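Local coordinates for putative rRNA methyltransferase (Sorangium cellulosum, PDB 4RWZ), which probably methylates adenine 1408 of 16S ribosomal RNA at N1, a modification that confers resistance to aminoglycoside antibiotics, at residues Val54-Ala57 against Gly58-Arg62. Residues are numbered along the deposited sequence; the frame is centred on the assembly and turned at random.
Sequences VDPA and GERMR
Asp55 and Arg60 form a salt bridge across the turn where strand 49-55, the second strand of the Rossmann-like methyltransferase sheet, gives way to the chain leading into helix 62-68. As in many relatives, the acidic residue ending this strand probably serves the ribose of S-adenosylmethionine; in this model its carboxylate bonds to protein groups. From CB outward, Arg60 meets Ala57 first: its CB lies 3.5 Å from Ala57 O, which also accepts the backbone N of Arg60 at 3.0 Å. CG passes Ala57 O and the methyl of Ala57, and CD comes within 3.3 Å of Asp55 OD1. The chain stays extended from CG to NE, and Arg60 NH1, on the same side as CD, reaches Asp55 OD1 at 2.9 Å. That bond lies in the guanidinium plane and uses the syn lone pair of OD1, although the two flat groups stand 82° apart. Ala57 CB sits over one guanidinium face, while Pro56 CG approaches near its edge. On its anti side, somewhat out of the carboxylate plane, OD1 takes the backbone N of Ala57, closing an Asx turn; OD2 is held by Gly34 N, so three bonds fix the carboxylate's rotation. Met61 reaches in with SD 3.8 Å from Asp55 CB; the bend at its last torsion (chi3 -67°) then swings CE to 3.9 Å from Asp55 O.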
ATOM      1  N   VAL A  54       3.511   4.422   2.956  1.00 14.99           N
ATOM      2  CA  VAL A  54       4.122   5.117   1.790  1.00 14.50           C
ATOM      3  C   VAL A  54       3.178   6.193   1.329  1.00 18.11           C
ATOM      4  O   VAL A  54       1.988   5.932   1.227  1.00 17.77           O
ATOM      5  CB  VAL A  54       4.302   4.105   0.611  1.00 15.14           C
ATOM      6  CG1 VAL A  54       5.056   4.748  -0.592  1.00 18.05           C
ATOM      7  CG2 VAL A  54       5.088   2.907   1.065  1.00 16.45           C
ATOM      8  N   ASP A  55       3.668   7.407   1.009  1.00 16.78           N
ATOM      9  CA  ASP A  55       2.778   8.414   0.479  1.00 14.61           C
ATOM     10  C   ASP A  55       3.642   9.381  -0.352  1.00 16.88           C
ATOM     11  O   ASP A  55       4.798   9.540  -0.044  1.00 19.47           O
ATOM     12  CB  ASP A  55       2.130   9.217   1.629  1.00 19.66           C
ATOM     13  CG  ASP A  55       0.966  10.077   1.155  1.00 22.25           C
ATOM     14  OD1 ASP A  55       1.176  11.263   0.716  1.00 20.29           O
ATOM     15  OD2 ASP A  55      -0.179   9.594   1.187  1.00 20.24           O
ATOM     16  N   PRO A  56       3.076   9.952  -1.410  1.00 18.02           N
ATOM     17  CA  PRO A  56       3.875  10.832  -2.264  1.00 17.24           C
ATOM     18  C   PRO A  56       4.263  12.149  -1.614  1.00 20.86           C
ATOM     19  O   PRO A  56       5.162  12.812  -2.183  1.00 21.60           O
ATOM     20  CB  PRO A  56       2.959  11.091  -3.482  1.00 22.87           C
ATOM     21  CG  PRO A  56       1.645  10.696  -3.112  1.00 29.73           C
ATOM     22  CD  PRO A  56       1.760   9.639  -2.015  1.00 23.10           C
ATOM     23  N   ALA A  57       3.594  12.582  -0.564  1.00 22.24           N
ATOM     24  CA  ALA A  57       3.899  13.919   0.038  1.00 19.42           C
ATOM     25  C   ALA A  57       4.371  13.698   1.456  1.00 26.44           C
ATOM     26  O   ALA A  57       3.523  13.364   2.337  1.00 19.46           O
ATOM     27  CB  ALA A  57       2.648  14.780   0.053  1.00 24.50           C
ATOM     28  N   GLY A  58       5.661  13.870   1.709  1.00 21.13           N
ATOM     29  CA  GLY A  58       6.189  13.593   3.046  1.00 21.83           C
ATOM     30  C   GLY A  58       5.569  14.459   4.122  1.00 21.23           C
ATOM     31  O   GLY A  58       5.496  14.050   5.286  1.00 22.38           O
ATOM     32  N   GLU A  59       5.087  15.642   3.754  1.00 21.57           N
ATOM     33  CA  GLU A  59       4.511  16.550   4.772  1.00 22.13           C
ATOM     34  C   GLU A  59       3.260  15.920   5.391  1.00 21.15           C
ATOM     35  O   GLU A  59       2.943  16.185   6.550  1.00 20.95           O
ATOM     36  CB  GLU A  59       4.223  17.956   4.212  1.00 30.86           C
ATOM     37  CG  GLU A  59       2.821  18.209   3.660  1.00 46.39           C
ATOM     38  CD  GLU A  59       2.685  17.950   2.138  1.00 57.28           C
ATOM     39  OE1 GLU A  59       3.731  17.866   1.437  1.00 63.55           O
ATOM     40  OE2 GLU A  59       1.532  17.886   1.629  1.00 55.43           O
ATOM     41  N   ARG A  60       2.580  15.015   4.662  1.00 17.84           N
ATOM     42  CA  ARG A  60       1.389  14.410   5.253  1.00 16.02           C
ATOM     43  C   ARG A  60       1.748  13.502   6.414  1.00 17.90           C
ATOM     44  O   ARG A  60       0.900  13.268   7.298  1.00 16.99           O
ATOM     45  CB  ARG A  60       0.630  13.515   4.211  1.00 17.27           C
ATOM     46  CG  ARG A  60      -0.045  14.373   3.115  1.00 19.09           C
ATOM     47  CD  ARG A  60      -0.839  13.480   2.124  1.00 20.93           C
ATOM     48  NE  ARG A  60      -1.449  14.301   1.042  1.00 21.46           N
ATOM     49  CZ  ARG A  60      -1.293  14.071  -0.271  1.00 20.80           C
ATOM     50  NH1 ARG A  60      -0.479  13.124  -0.696  1.00 19.23           N
ATOM     51  NH2 ARG A  60      -1.885  14.862  -1.167  1.00 21.47           N
ATOM     52  N   MET A  61       2.959  12.932   6.362  1.00 15.92           N
ATOM     53  CA  MET A  61       3.413  11.926   7.360  1.00 15.77           C
ATOM     54  C   MET A  61       4.315  12.574   8.421  1.00 19.08           C
ATOM     55  O   MET A  61       4.875  11.878   9.247  1.00 17.12           O
ATOM     56  CB  MET A  61       4.201  10.808   6.663  1.00 17.27           C
ATOM     57  CG  MET A  61       3.345  10.073   5.662  1.00 18.81           C
ATOM     58  SD  MET A  61       4.223   8.764   4.773  1.00 18.90           S
ATOM     59  CE  MET A  61       5.376   9.783   3.826  1.00 18.08           C
ATOM     60  N   ARG A  62       4.448  13.889   8.401  1.00 18.87           N
ATOM     61  CA  ARG A  62       5.384  14.567   9.326  1.00 18.25           C
ATOM     62  C   ARG A  62       5.057  14.186  10.769  1.00 18.17           C
ATOM     63  O   ARG A  62       5.932  13.795  11.555  1.00 19.61           O
ATOM     64  CB  ARG A  62       5.276  16.078   9.183  1.00 19.87           C
ATOM     65  CG  ARG A  62       6.116  16.814  10.267  1.00 27.23           C
ATOM     66  CD  ARG A  62       5.684  18.278  10.453  1.00 32.72           C
ATOM     67  NE  ARG A  62       4.309  18.385  10.956  1.00 35.85           N
ATOM     68  CZ  ARG A  62       3.929  18.085  12.208  1.00 29.61           C
ATOM     69  NH1 ARG A  62       4.797  17.625  13.123  1.00 31.68           N
ATOM     70  NH2 ARG A  62       2.657  18.231  12.549  1.00 33.59           N
TER